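Local coordinates for protein 3-ketosteroid-delta4-5alpha-dehydrogenase (Rhodococcus jostii, PDB 4AT2) that probably catalyses the FAD-dependent dehydrogenation of 3-ketosteroids, introducing a double bond into the steroid A ring during steroid catabolism, at residues Asn353-Tyr364 and Ile431-Gly442; Gly330-Thr338 and Asp418-Trp427. All blocks are in the same frame, centred on the assembly; numbering follows the deposited sequence. Where two conformers were deposited one is given.

Interaction 1 of 2, residues Asn353-Tyr364 and Ile431-Gly442; sequences NQAFLIIDEASY and IGTPVAALDLRG
L357 and L438 face each other as a hydrogen-bonded pair of the antiparallel strands 356-360 and 435-439, their side chains side by side and pointing the same way, with L357 CD2 4.0 Å from L438 CD2. The other branch of L438, CD1, crosses to I359 CG2 at 3.9 Å and also meets the ring of Y364, while L440 CD1 packs against L357 CB. On the reverse face, I358 divides its branches: CG2, anti to the backbone N, reaches V435 CG2 at 3.8 Å, and CD1 rests against A437 CB.

Polar groups close both ends. R441, its chain bent at chi3 (-66°), passes obliquely across F356 so that F356 CE1 lies over one guanidinium face, 3.6 Å from R441 NE; the planes are 52° apart, which makes this a tilted contact rather than a flat stack. R441 is fixed there by gripping D439 side-on, NE to OD1 and NH2 to OD2. R441 N reaches the same OD1 from the opposite face of the carboxylate, closing an Asx turn, and OD2 also pairs with K382. At the far end D360 OD2 offers its anti lone pair to G432 N at 2.8 Å. D360, at the N-cap of the following helix, takes S363 N on OD1 as the capping bond, and S363 OG donates to the same oxygen from above the carboxylate plane. E361 N adds a bond to P434 O, 3.0 Å long.

The pair forms the centre of a four-stranded antiparallel sheet: strand 324-326 flanks 356-360, strand 383-385 flanks 435-439, and L391 of helix 388-394 covers I358, V435 and A437.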
loop_
_atom_site.group_PDB
_atom_site.type_symbol
_atom_site.label_atom_id
_atom_site.label_comp_id
_atom_site.label_asym_id
_atom_site.label_seq_id
_atom_site.Cartn_x
_atom_site.Cartn_y
_atom_site.Cartn_z
ATOM N N ASN A 353 8.228 12.632 4.466
ATOM C CA ASN A 353 8.914 12.507 5.758
ATOM C C ASN A 353 9.598 13.794 6.247
ATOM O O ASN A 353 10.454 13.737 7.126
ATOM C CB ASN A 353 9.918 11.341 5.726
ATOM C CG ASN A 353 10.073 10.665 7.065
ATOM O OD1 ASN A 353 9.199 10.770 7.933
ATOM N ND2 ASN A 353 11.186 9.945 7.243
ATOM N N GLN A 354 9.209 14.936 5.677
ATOM C CA GLN A 354 9.805 16.230 6.034
ATOM C C GLN A 354 8.839 17.034 6.868
ATOM O O GLN A 354 7.725 17.326 6.405
ATOM C CB GLN A 354 10.122 17.063 4.786
ATOM C CG GLN A 354 10.820 16.305 3.684
ATOM C CD GLN A 354 12.205 15.901 4.079
ATOM O OE1 GLN A 354 13.096 16.742 4.203
ATOM N NE2 GLN A 354 12.410 14.603 4.262
ATOM N N ALA A 355 9.253 17.398 8.081
ATOM C CA ALA A 355 8.427 18.224 8.959
ATOM C C ALA A 355 9.288 19.108 9.835
ATOM O O ALA A 355 10.406 18.739 10.185
ATOM C CB ALA A 355 7.535 17.343 9.833
ATOM N N PHE A 356 8.752 20.271 10.190
ATOM C CA PHE A 356 9.380 21.157 11.157
ATOM C C PHE A 356 8.306 21.634 12.097
ATOM O O PHE A 356 7.172 21.862 11.665
ATOM C CB PHE A 356 9.976 22.395 10.468
ATOM C CG PHE A 356 10.934 22.083 9.357
ATOM C CD1 PHE A 356 12.280 21.864 9.623
ATOM C CD2 PHE A 356 10.489 22.022 8.039
ATOM C CE1 PHE A 356 13.165 21.587 8.593
ATOM C CE2 PHE A 356 11.373 21.743 7.002
ATOM C CZ PHE A 356 12.718 21.539 7.283
ATOM N N LEU A 357 8.647 21.791 13.375
ATOM C CA LEU A 357 7.728 22.426 14.320
ATOM C C LEU A 357 8.135 23.880 14.502
ATOM O O LEU A 357 9.252 24.178 14.946
ATOM C CB LEU A 357 7.686 21.690 15.684
ATOM C CG LEU A 357 6.650 22.284 16.660
ATOM C CD1 LEU A 357 5.229 21.952 16.206
ATOM C CD2 LEU A 357 6.880 21.807 18.092
ATOM N N ILE A 358 7.217 24.776 14.144
ATOM C CA ILE A 358 7.418 26.218 14.315
ATOM C C ILE A 358 6.706 26.597 15.610
ATOM O O ILE A 358 5.509 26.329 15.772
ATOM C CB ILE A 358 6.838 27.028 13.132
ATOM C CG1 ILE A 358 7.258 26.415 11.779
ATOM C CG2 ILE A 358 7.233 28.499 13.267
ATOM C CD1 ILE A 358 8.764 26.377 11.546
ATOM N N ILE A 359 7.447 27.178 16.545
ATOM C CA ILE A 359 6.905 27.413 17.882
ATOM C C ILE A 359 7.573 28.624 18.510
ATOM O O ILE A 359 8.803 28.797 18.379
ATOM C CB ILE A 359 7.066 26.133 18.753
ATOM C CG1 ILE A 359 6.362 26.283 20.115
ATOM C CG2 ILE A 359 8.540 25.720 18.863
ATOM C CD1 ILE A 359 6.160 24.963 20.854
ATOM N N ASP A 360 6.783 29.487 19.154
ATOM C CA ASP A 360 7.396 30.635 19.813
ATOM C C ASP A 360 8.050 30.209 21.123
ATOM O O ASP A 360 7.758 29.140 21.674
ATOM C CB ASP A 360 6.473 31.870 19.930
ATOM C CG ASP A 360 5.248 31.645 20.802
ATOM O OD1 ASP A 360 5.354 31.070 21.894
ATOM O OD2 ASP A 360 4.169 32.111 20.401
ATOM N N GLU A 361 8.984 31.026 21.587
ATOM C CA GLU A 361 9.811 30.649 22.721
ATOM C C GLU A 361 8.968 30.381 23.971
ATOM O O GLU A 361 9.182 29.383 24.655
ATOM C CB GLU A 361 10.866 31.737 22.935
ATOM C CG GLU A 361 11.592 31.802 24.263
ATOM C CD GLU A 361 12.591 32.946 24.234
ATOM O OE1 GLU A 361 13.601 32.826 23.503
ATOM O OE2 GLU A 361 12.337 33.987 24.873
ATOM N N ALA A 362 7.995 31.249 24.251
ATOM C CA ALA A 362 7.139 31.077 25.424
ATOM C C ALA A 362 6.352 29.770 25.343
ATOM O O ALA A 362 6.186 29.076 26.351
ATOM C CB ALA A 362 6.189 32.258 25.593
ATOM N N SER A 363 5.864 29.434 24.147
ATOM C CA SER A 363 5.089 28.202 23.979
ATOM C C SER A 363 5.966 26.961 24.096
ATOM O O SER A 363 5.540 25.930 24.626
ATOM C CB SER A 363 4.359 28.199 22.639
ATOM O OG SER A 363 3.379 29.210 22.617
ATOM N N TYR A 364 7.194 27.058 23.597
ATOM C CA TYR A 364 8.135 25.969 23.756
ATOM C C TYR A 364 8.399 25.716 25.247
ATOM O O TYR A 364 8.354 24.563 25.698
ATOM C CB TYR A 364 9.448 26.216 22.995
ATOM C CG TYR A 364 10.358 25.022 23.110
ATOM C CD1 TYR A 364 11.190 24.861 24.226
ATOM C CD2 TYR A 364 10.336 24.017 22.148
ATOM C CE1 TYR A 364 11.996 23.742 24.358
ATOM C CE2 TYR A 364 11.149 22.899 22.266
ATOM C CZ TYR A 364 11.969 22.769 23.379
ATOM O OH TYR A 364 12.775 21.665 23.516
ATOM N N ILE A 431 1.184 32.670 16.695
ATOM C CA ILE A 431 2.591 32.409 16.963
ATOM C C ILE A 431 3.299 33.741 17.155
ATOM O O ILE A 431 3.240 34.622 16.281
ATOM C CB ILE A 431 3.246 31.625 15.817
ATOM C CG1 ILE A 431 2.516 30.303 15.602
ATOM C CG2 ILE A 431 4.723 31.373 16.115
ATOM C CD1 ILE A 431 2.924 29.615 14.330
ATOM N N GLY A 432 3.943 33.894 18.311
ATOM C CA GLY A 432 4.662 35.120 18.648
ATOM C C GLY A 432 6.139 35.085 18.298
ATOM O O GLY A 432 6.584 34.304 17.439
ATOM N N THR A 433 6.899 35.948 18.970
ATOM C CA THR A 433 8.347 36.045 18.778
ATOM C C THR A 433 9.028 36.174 20.150
ATOM O O THR A 433 8.388 36.603 21.111
ATOM C CB THR A 433 8.724 37.251 17.892
ATOM O OG1 THR A 433 8.223 38.452 18.489
ATOM C CG2 THR A 433 8.167 37.099 16.463
ATOM N N PRO A 434 10.305 35.759 20.277
ATOM C CA PRO A 434 11.137 35.096 19.280
ATOM C C PRO A 434 10.529 33.753 18.920
ATOM O O PRO A 434 9.684 33.220 19.662
ATOM C CB PRO A 434 12.484 34.888 19.992
ATOM C CG PRO A 434 12.406 35.643 21.266
ATOM C CD PRO A 434 10.958 35.795 21.602
ATOM N N VAL A 435 10.939 33.227 17.773
ATOM C CA VAL A 435 10.330 32.035 17.217
ATOM C C VAL A 435 11.430 31.020 16.948
ATOM O O VAL A 435 12.559 31.392 16.613
ATOM C CB VAL A 435 9.473 32.398 15.959
ATOM C CG1 VAL A 435 10.312 33.063 14.864
ATOM C CG2 VAL A 435 8.666 31.205 15.452
ATOM N N ALA A 436 11.105 29.745 17.125
ATOM C CA ALA A 436 12.064 28.657 16.937
ATOM C C ALA A 436 11.513 27.617 15.966
ATOM O O ALA A 436 10.309 27.547 15.738
ATOM C CB ALA A 436 12.373 28.009 18.273
ATOM N N ALA A 437 12.401 26.815 15.389
ATOM C CA ALA A 437 11.973 25.680 14.579
ATOM C C ALA A 437 12.717 24.428 15.004
ATOM O O ALA A 437 13.947 24.430 15.146
ATOM C CB ALA A 437 12.177 25.950 13.097
ATOM N N LEU A 438 11.964 23.360 15.222
ATOM C CA LEU A 438 12.530 22.042 15.462
ATOM C C LEU A 438 12.638 21.330 14.123
ATOM O O LEU A 438 11.680 21.320 13.349
ATOM C CB LEU A 438 11.617 21.215 16.374
ATOM C CG LEU A 438 11.564 21.489 17.881
ATOM C CD1 LEU A 438 11.126 22.920 18.198
ATOM C CD2 LEU A 438 10.617 20.469 18.523
ATOM N N ASP A 439 13.800 20.730 13.869
ATOM C CA ASP A 439 14.009 19.912 12.670
ATOM C C ASP A 439 13.482 18.500 12.914
ATOM O O ASP A 439 14.087 17.716 13.649
ATOM C CB ASP A 439 15.502 19.869 12.324
ATOM C CG ASP A 439 15.780 19.224 10.981
ATOM O OD1 ASP A 439 14.851 18.653 10.367
ATOM O OD2 ASP A 439 16.953 19.286 10.543
ATOM N N LEU A 440 12.337 18.196 12.307
ATOM C CA LEU A 440 11.675 16.913 12.511
ATOM C C LEU A 440 11.637 16.127 11.203
ATOM O O LEU A 440 10.727 15.333 10.962
ATOM C CB LEU A 440 10.268 17.115 13.095
ATOM C CG LEU A 440 10.228 17.859 14.435
ATOM C CD1 LEU A 440 8.793 18.136 14.875
ATOM C CD2 LEU A 440 10.952 17.065 15.500
ATOM N N ARG A 441 12.631 16.366 10.352
ATOM C CA ARG A 441 12.824 15.541 9.155
ATOM C C ARG A 441 13.378 14.179 9.556
ATOM O O ARG A 441 14.296 14.094 10.370
ATOM C CB ARG A 441 13.756 16.245 8.170
ATOM C CG ARG A 441 13.136 17.513 7.606
ATOM C CD ARG A 441 14.111 18.290 6.747
ATOM N NE ARG A 441 15.222 18.812 7.525
ATOM C CZ ARG A 441 16.114 19.671 7.040
ATOM N NH1 ARG A 441 16.009 20.093 5.785
ATOM N NH2 ARG A 441 17.107 20.106 7.804
ATOM N N GLY A 442 12.795 13.109 9.012
ATOM C CA GLY A 442 13.248 11.754 9.343
ATOM C C GLY A 442 12.998 11.337 10.784
ATOM O O GLY A 442 13.826 10.655 11.405
HETATM O O HOH W 1 9.622 12.916 10.060
HETATM O O HOH W 2 13.348 19.566 3.637
HETATM O O HOH W 3 7.897 33.884 22.800
#

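Interaction 2 of 2, residues Gly330-Thr338 and Asp418-Trp427; sequences GQRYVPEDT and DPLLHKKSEW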
loop_
_atom_site.group_PDB
_atom_site.type_symbol
_atom_site.label_atom_id
_atom_site.label_comp_id
_atom_site.label_asym_id
_atom_site.label_seq_id
_atom_site.Cartn_x
_atom_site.Cartn_y
_atom_site.Cartn_z
ATOM N N GLY A 330 7.147 24.592 3.828
ATOM C CA GLY A 330 6.708 25.579 4.825
ATOM C C GLY A 330 5.199 25.677 5.009
ATOM O O GLY A 330 4.694 26.679 5.522
ATOM N N GLN A 331 4.481 24.619 4.627
ATOM C CA GLN A 331 3.008 24.601 4.658
ATOM C C GLN A 331 2.479 23.728 5.789
ATOM O O GLN A 331 2.997 22.638 6.021
ATOM C CB GLN A 331 2.461 24.008 3.350
ATOM C CG GLN A 331 2.839 24.784 2.100
ATOM C CD GLN A 331 2.647 23.970 0.831
ATOM O OE1 GLN A 331 2.602 22.743 0.865
ATOM N NE2 GLN A 331 2.542 24.646 -0.294
ATOM N N ARG A 332 1.414 24.173 6.459
ATOM C CA ARG A 332 0.729 23.293 7.417
ATOM C C ARG A 332 -0.005 22.160 6.698
ATOM O O ARG A 332 -0.465 22.335 5.560
ATOM C CB ARG A 332 -0.240 24.089 8.295
ATOM C CG ARG A 332 0.461 24.965 9.309
ATOM C CD ARG A 332 -0.538 25.644 10.234
ATOM N NE ARG A 332 -1.221 24.709 11.149
ATOM C CZ ARG A 332 -2.545 24.627 11.306
ATOM N NH1 ARG A 332 -3.367 25.362 10.558
ATOM N NH2 ARG A 332 -3.061 23.768 12.188
ATOM N N TYR A 333 -0.135 21.013 7.360
ATOM C CA TYR A 333 -0.758 19.837 6.712
ATOM C C TYR A 333 -1.567 18.932 7.641
ATOM O O TYR A 333 -2.273 18.043 7.163
ATOM C CB TYR A 333 0.325 18.998 6.001
ATOM C CG TYR A 333 1.369 18.445 6.955
ATOM C CD1 TYR A 333 2.496 19.208 7.294
ATOM C CD2 TYR A 333 1.245 17.159 7.502
ATOM C CE1 TYR A 333 3.457 18.726 8.167
ATOM C CE2 TYR A 333 2.211 16.659 8.381
ATOM C CZ TYR A 333 3.315 17.444 8.698
ATOM O OH TYR A 333 4.278 16.995 9.573
ATOM N N VAL A 334 -1.456 19.137 8.958
ATOM C CA VAL A 334 -2.170 18.285 9.926
ATOM C C VAL A 334 -2.525 19.115 11.178
ATOM O O VAL A 334 -1.715 19.922 11.612
ATOM C CB VAL A 334 -1.326 17.033 10.293
ATOM C CG1 VAL A 334 -0.014 17.410 11.002
ATOM C CG2 VAL A 334 -2.134 16.020 11.103
ATOM N N PRO A 335 -3.739 18.938 11.749
ATOM C CA PRO A 335 -3.971 19.651 13.011
ATOM C C PRO A 335 -3.046 19.093 14.099
ATOM O O PRO A 335 -2.897 17.869 14.232
ATOM C CB PRO A 335 -5.441 19.342 13.324
ATOM C CG PRO A 335 -5.679 18.014 12.632
ATOM C CD PRO A 335 -4.920 18.151 11.342
ATOM N N GLU A 336 -2.419 19.994 14.853
ATOM C CA GLU A 336 -1.343 19.596 15.765
ATOM C C GLU A 336 -1.849 18.938 17.046
ATOM O O GLU A 336 -1.039 18.498 17.874
ATOM C CB GLU A 336 -0.395 20.781 16.052
ATOM C CG GLU A 336 0.398 21.271 14.830
ATOM C CD GLU A 336 -0.383 22.211 13.911
ATOM O OE1 GLU A 336 -1.521 22.614 14.261
ATOM O OE2 GLU A 336 0.137 22.560 12.823
ATOM N N ASP A 337 -3.178 18.855 17.195
ATOM C CA ASP A 337 -3.784 18.203 18.355
ATOM C C ASP A 337 -4.346 16.818 18.053
ATOM O O ASP A 337 -4.939 16.191 18.925
ATOM C CB ASP A 337 -4.843 19.104 19.013
ATOM C CG ASP A 337 -5.996 19.454 18.081
ATOM O OD1 ASP A 337 -5.890 19.219 16.852
ATOM O OD2 ASP A 337 -7.017 19.957 18.596
ATOM N N THR A 338 -4.128 16.316 16.841
ATOM C CA THR A 338 -4.527 14.939 16.577
ATOM C C THR A 338 -3.539 13.963 17.212
ATOM O O THR A 338 -2.510 14.367 17.760
ATOM C CB THR A 338 -4.764 14.634 15.073
ATOM O OG1 THR A 338 -5.386 13.340 14.960
ATOM C CG2 THR A 338 -3.457 14.620 14.292
ATOM N N ASP A 418 -8.883 27.924 13.515
ATOM C CA ASP A 418 -8.022 27.278 12.517
ATOM C C ASP A 418 -8.927 26.701 11.423
ATOM O O ASP A 418 -9.281 25.518 11.460
ATOM C CB ASP A 418 -7.167 26.170 13.161
ATOM C CG ASP A 418 -6.401 25.334 12.128
ATOM O OD1 ASP A 418 -6.297 25.775 10.961
ATOM O OD2 ASP A 418 -5.903 24.251 12.490
ATOM N N PRO A 419 -9.312 27.541 10.444
ATOM C CA PRO A 419 -10.231 27.066 9.400
ATOM C C PRO A 419 -9.570 26.184 8.349
ATOM O O PRO A 419 -10.270 25.561 7.548
ATOM C CB PRO A 419 -10.709 28.364 8.745
ATOM C CG PRO A 419 -9.573 29.321 8.942
ATOM C CD PRO A 419 -8.976 28.973 10.280
ATOM N N LEU A 420 -8.239 26.135 8.352
ATOM C CA LEU A 420 -7.517 25.310 7.386
ATOM C C LEU A 420 -7.453 23.848 7.800
ATOM O O LEU A 420 -7.670 22.948 6.972
ATOM C CB LEU A 420 -6.104 25.853 7.176
ATOM C CG LEU A 420 -5.460 25.589 5.819
ATOM C CD1 LEU A 420 -6.177 26.440 4.771
ATOM C CD2 LEU A 420 -3.965 25.908 5.879
ATOM N N LEU A 421 -7.144 23.600 9.074
ATOM C CA LEU A 421 -6.946 22.225 9.560
ATOM C C LEU A 421 -7.798 21.855 10.771
ATOM O O LEU A 421 -7.818 20.694 11.192
ATOM C CB LEU A 421 -5.451 21.967 9.830
ATOM C CG LEU A 421 -4.678 21.811 8.510
ATOM C CD1 LEU A 421 -3.233 22.233 8.646
ATOM C CD2 LEU A 421 -4.813 20.394 7.958
ATOM N N HIS A 422 -8.502 22.840 11.327
ATOM C CA HIS A 422 -9.450 22.587 12.427
ATOM C C HIS A 422 -8.843 22.042 13.697
ATOM O O HIS A 422 -9.481 21.277 14.416
ATOM C CB HIS A 422 -10.634 21.748 11.936
ATOM C CG HIS A 422 -11.260 22.309 10.693
ATOM N ND1 HIS A 422 -11.950 23.467 10.698
ATOM C CD2 HIS A 422 -11.217 21.874 9.373
ATOM C CE1 HIS A 422 -12.364 23.740 9.446
ATOM N NE2 HIS A 422 -11.903 22.772 8.634
ATOM N N LYS A 423 -7.610 22.437 14.001
ATOM C CA LYS A 423 -7.112 22.255 15.366
ATOM C C LYS A 423 -8.124 22.898 16.334
ATOM O O LYS A 423 -8.651 23.975 16.065
ATOM C CB LYS A 423 -5.710 22.869 15.506
ATOM C CG LYS A 423 -5.140 22.851 16.924
ATOM C CD LYS A 423 -3.656 23.167 16.922
ATOM C CE LYS A 423 -3.373 24.567 16.382
ATOM N NZ LYS A 423 -1.899 24.763 16.232
ATOM N N LYS A 424 -8.406 22.219 17.450
ATOM C CA LYS A 424 -9.335 22.761 18.437
ATOM C C LYS A 424 -8.912 24.132 18.951
ATOM O O LYS A 424 -7.728 24.388 19.177
ATOM C CB LYS A 424 -9.481 21.797 19.602
ATOM C CG LYS A 424 -10.223 20.516 19.229
ATOM C CD LYS A 424 -10.596 19.699 20.470
ATOM C CE LYS A 424 -9.380 19.237 21.270
ATOM N NZ LYS A 424 -8.432 18.391 20.473
ATOM N N SER A 425 -9.912 24.983 19.160
ATOM C CA SER A 425 -9.705 26.379 19.529
ATOM C C SER A 425 -8.840 26.576 20.777
ATOM O O SER A 425 -8.071 27.531 20.856
ATOM C CB SER A 425 -11.057 27.065 19.696
ATOM O OG SER A 425 -10.880 28.456 19.797
ATOM N N GLU A 426 -8.940 25.660 21.735
ATOM C CA GLU A 426 -8.127 25.710 22.953
ATOM C C GLU A 426 -6.616 25.733 22.681
ATOM O O GLU A 426 -5.835 26.222 23.501
ATOM C CB GLU A 426 -8.476 24.536 23.881
ATOM C CG GLU A 426 -8.699 23.201 23.169
ATOM C CD GLU A 426 -10.175 22.883 22.908
ATOM O OE1 GLU A 426 -10.892 23.706 22.282
ATOM O OE2 GLU A 426 -10.626 21.783 23.324
ATOM N N TRP A 427 -6.204 25.180 21.536
ATOM C CA TRP A 427 -4.784 25.154 21.160
ATOM C C TRP A 427 -4.425 26.198 20.127
ATOM O O TRP A 427 -3.289 26.230 19.639
ATOM C CB TRP A 427 -4.414 23.781 20.605
ATOM C CG TRP A 427 -4.565 22.680 21.620
ATOM C CD1 TRP A 427 -5.440 21.601 21.576
ATOM C CD2 TRP A 427 -3.832 22.536 22.877
ATOM N NE1 TRP A 427 -5.292 20.809 22.688
ATOM C CE2 TRP A 427 -4.341 21.321 23.511
ATOM C CE3 TRP A 427 -2.827 23.266 23.518
ATOM C CZ2 TRP A 427 -3.857 20.872 24.735
ATOM C CZ3 TRP A 427 -2.348 22.801 24.749
ATOM C CH2 TRP A 427 -2.856 21.637 25.337
HETATM O O HOH W 4 -8.451 18.997 15.771
HETATM O O HOH W 5 -7.152 15.877 20.445
#
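L421 lies beneath R332, the two side chains sliding past each other in opposite directions, in a contact between two loops built on a salt-bridge network of R332, E336, D418 and K423. L421 CD1 sits 3.6 Å from R332 CZ, over the centre of one guanidinium face, and also touches R332 CB; CD2 turns to the backbone of Y333 and to the ring of P335.

With that face against the leucine, R332 spends its edge on two carboxylates. It holds E336 side-on through NE and NH2, each meeting a syn lone pair in the guanidinium plane, and D418 end-on, NH1 to OD1 at 3.0 Å and NH2 to OD2 at 2.9 Å. The D418 plane is turned 58° from the guanidinium, and from the other face of the carboxylate L421 N reaches OD1 and K423 N reaches OD2, the former giving an Asx motif. K423 NZ, which also bonds Y409, reaches E336 OE1 at 2.9 Å; the acid shared by both bases would offset their closeness. A leucine in place of R332 would probably leave D418 and E336 facing each other without the intervening positive charge, and L421 CD1 without the flat group that covers it. R332 O, for its part, accepts from Q331 NE2 of the second subunit.

D337 secures the other end from the type I turn P335-T338. With CG between the backbone N and the carbonyl carbon (chi1 61°), its carboxylate reaches K424, while CB lies 3.6 Å from W427 CD1. A water links D337 OD1 to H422 O. K424 NZ, which also donates to N171 O, curls back over the carboxylate. D337 OD2 is gripped from opposite faces of its plane by K424 N at 2.9 Å and K424 NZ at 2.8 Å.

The four segments alternate along the chain, so interactions 1 and 2 tie together the same two regions of sequence. Both are partly buried, yet they differ in kind: interaction 1 is the middle of a sheet, held by regular backbone bonds with aliphatic packing on its two faces, whereas interaction 2 joins loops chiefly through charged side chains. Strand 324-326 serves both, since I324 touches I358 and I431 in the first and R332, E336 and K423 in the second. They meet directly where A355 CB lies 3.3 Å from Y333 OH. The second subunit packs against interaction 2 but does not touch interaction 1, whose L440 side chain lies about 12 Å from the bound steroid.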